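Local coordinates for Lmo2470 protein (Listeria monocytogenes EGD-e, PDB 5HL3) that interacts with the host protein afadin, facilitates the crossing of basement membranes by the bacterium, and binds calcium ions, at residues 125-130 / 150-155. Residues are numbered along the deposited sequence; the frame is centred on the assembly and turned at random. Where two conformers were deposited one is given.
Sequences MDTITM and QLYMSE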
loop_
_atom_site.group_PDB
_atom_site.type_symbol
_atom_site.label_atom_id
_atom_site.label_comp_id
_atom_site.label_asym_id
_atom_site.label_seq_id
_atom_site.Cartn_x
_atom_site.Cartn_y
_atom_site.Cartn_z
HETATM N N MSE A 125 -18.133 13.599 -0.352
HETATM C CA MSE A 125 -17.208 12.553 -0.836
HETATM C C MSE A 125 -16.982 11.473 0.198
HETATM O O MSE A 125 -16.679 11.759 1.349
HETATM C CB MSE A 125 -15.863 13.161 -1.211
HETATM C CG MSE A 125 -14.992 12.189 -2.037
HETATM SE SE MSE A 125 -15.539 12.040 -3.901
HETATM C CE MSE A 125 -14.614 13.644 -4.546
ATOM N N ASP A 126 -17.104 10.222 -0.260
ATOM C CA ASP A 126 -16.917 9.023 0.585
ATOM C C ASP A 126 -15.647 8.246 0.223
ATOM O O ASP A 126 -14.937 7.777 1.118
ATOM C CB ASP A 126 -18.176 8.133 0.442
ATOM C CG ASP A 126 -18.081 6.856 1.217
ATOM O OD1 ASP A 126 -17.497 5.889 0.680
ATOM O OD2 ASP A 126 -18.620 6.806 2.346
ATOM N N THR A 127 -15.374 8.091 -1.075
ATOM C CA THR A 127 -14.264 7.270 -1.549
ATOM C C THR A 127 -13.567 7.921 -2.718
ATOM O O THR A 127 -14.227 8.353 -3.673
ATOM C CB THR A 127 -14.745 5.863 -1.981
ATOM O OG1 THR A 127 -15.333 5.178 -0.852
ATOM C CG2 THR A 127 -13.623 5.010 -2.529
ATOM N N ILE A 128 -12.233 7.945 -2.655
ATOM C CA ILE A 128 -11.372 8.419 -3.745
ATOM C C ILE A 128 -10.382 7.307 -4.090
ATOM O O ILE A 128 -9.741 6.763 -3.206
ATOM C CB ILE A 128 -10.616 9.693 -3.387
ATOM C CG1 ILE A 128 -11.603 10.861 -3.120
ATOM C CG2 ILE A 128 -9.618 10.029 -4.499
ATOM C CD1 ILE A 128 -10.914 12.113 -2.643
ATOM N N THR A 129 -10.288 6.970 -5.374
ATOM C CA THR A 129 -9.342 5.962 -5.889
ATOM C C THR A 129 -8.527 6.541 -7.026
ATOM O O THR A 129 -9.095 6.993 -8.025
ATOM C CB THR A 129 -10.060 4.724 -6.433
ATOM O OG1 THR A 129 -10.891 4.155 -5.419
ATOM C CG2 THR A 129 -9.078 3.653 -6.911
HETATM N N MSE A 130 -7.200 6.516 -6.871
HETATM C CA MSE A 130 -6.297 7.046 -7.919
HETATM C C MSE A 130 -5.118 6.126 -8.139
HETATM O O MSE A 130 -4.177 6.478 -8.861
HETATM C CB MSE A 130 -5.782 8.400 -7.493
HETATM C CG MSE A 130 -6.907 9.445 -7.377
HETATM SE SE MSE A 130 -6.298 11.142 -6.616
HETATM C CE MSE A 130 -5.618 11.797 -8.197
ATOM N N GLN A 150 -12.833 6.200 2.596
ATOM C CA GLN A 150 -11.880 5.307 1.941
ATOM C C GLN A 150 -10.987 6.074 1.013
ATOM O O GLN A 150 -11.460 6.883 0.195
ATOM C CB GLN A 150 -12.579 4.192 1.167
ATOM C CG GLN A 150 -13.622 3.430 1.945
ATOM C CD GLN A 150 -14.183 2.276 1.136
ATOM O OE1 GLN A 150 -14.739 2.469 0.054
ATOM N NE2 GLN A 150 -14.015 1.076 1.638
ATOM N N LEU A 151 -9.690 5.776 1.076
ATOM C CA LEU A 151 -8.703 6.449 0.256
ATOM C C LEU A 151 -7.751 5.400 -0.330
ATOM O O LEU A 151 -6.988 4.771 0.424
ATOM C CB LEU A 151 -7.988 7.501 1.097
ATOM C CG LEU A 151 -7.023 8.426 0.408
ATOM C CD1 LEU A 151 -7.662 9.158 -0.762
ATOM C CD2 LEU A 151 -6.469 9.412 1.433
ATOM N N TYR A 152 -7.829 5.188 -1.647
ATOM C CA TYR A 152 -7.025 4.187 -2.365
ATOM C C TYR A 152 -5.978 4.928 -3.178
ATOM O O TYR A 152 -6.302 5.548 -4.218
ATOM C CB TYR A 152 -7.918 3.330 -3.233
ATOM C CG TYR A 152 -8.893 2.489 -2.431
ATOM C CD1 TYR A 152 -8.498 1.299 -1.837
ATOM C CD2 TYR A 152 -10.240 2.883 -2.277
ATOM C CE1 TYR A 152 -9.406 0.552 -1.109
ATOM C CE2 TYR A 152 -11.123 2.117 -1.558
ATOM C CZ TYR A 152 -10.705 0.970 -0.971
ATOM O OH TYR A 152 -11.636 0.221 -0.219
HETATM N N MSE A 153 -4.713 4.835 -2.739
HETATM C CA MSE A 153 -3.607 5.600 -3.312
HETATM C C MSE A 153 -2.389 4.704 -3.452
HETATM O O MSE A 153 -1.282 5.079 -3.073
HETATM C CB MSE A 153 -3.302 6.799 -2.420
HETATM C CG MSE A 153 -4.515 7.689 -2.127
HETATM SE SE MSE A 153 -5.111 8.772 -3.656
HETATM C CE MSE A 153 -3.748 10.151 -3.444
ATOM N N SER A 154 -2.585 3.520 -3.997
ATOM C CA SER A 154 -1.500 2.538 -4.177
ATOM C C SER A 154 -0.715 2.831 -5.449
ATOM O O SER A 154 -1.314 3.238 -6.453
ATOM C CB SER A 154 -2.113 1.146 -4.265
ATOM O OG SER A 154 -1.118 0.178 -4.503
ATOM N N GLU A 155 0.604 2.627 -5.427
ATOM C CA GLU A 155 1.447 2.770 -6.644
ATOM C C GLU A 155 1.311 4.149 -7.259
ATOM O O GLU A 155 0.888 4.310 -8.415
ATOM C CB GLU A 155 1.168 1.676 -7.684
ATOM C CG GLU A 155 2.317 1.582 -8.678
ATOM C CD GLU A 155 2.134 0.550 -9.727
ATOM O OE1 GLU A 155 1.099 0.543 -10.412
ATOM O OE2 GLU A 155 3.076 -0.246 -9.926
#
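The ring of Tyr152 is met by strand 127-129 at its edge: CG2 of Thr127 lies close to the ring plane, 3.9 Å from CE2 of Tyr152, and OE1 of Gln150 is also at the edge in that plane. Thr129 OG1 approaches CD2 of Tyr152 obliquely, at 3.5 Å. With CG anti to its carbonyl carbon (chi1 -65°), the ring runs back beside its own strand toward Thr127, two residues before its bridge partner Thr129. Beta-branched threonines suit this surface, since each offers a methyl for packing and a hydroxyl for polar contacts. In the conformer described, Thr127 OG1 sits 2.9 Å from Gln150 OE1; Asp126 OD1 is also within its hydrogen-bonding distance. The amide of Gln150 and phenol hydroxyl of Tyr152 suit a partly exposed face, while their carbon parts pack on the threonines.

Beneath these side chains the strands run almost exactly parallel, 1° apart. Ile128 is gripped at both ends, its N bonding to Gln150 O and its O receiving Tyr152 N in a nearly straight 2.9 Å bond. Gln150 N to Asp126 O and Met130 N to Tyr152 O extend the ladder in both directions.

Ile128 and Leu151 turn to the other, buried face, where CD1 of Leu151, in the conformer given, rests 4.0 Å from CB of Ile128. Just past the strands, Met130 and Met153, both selenomethionine, run alongside each other; in the modelled conformer SE of Met153 packs 3.9 Å from CB of Met130, and their long apolar chains suit this buried place. Asn133 and Asn180 bond to Met130 O and Met153 O respectively. Short parallel strands, one from each coil, with aliphatic Ile128 and Leu151 turned to the core, form the sheet of a leucine-rich repeat solenoid, here that of an internalin.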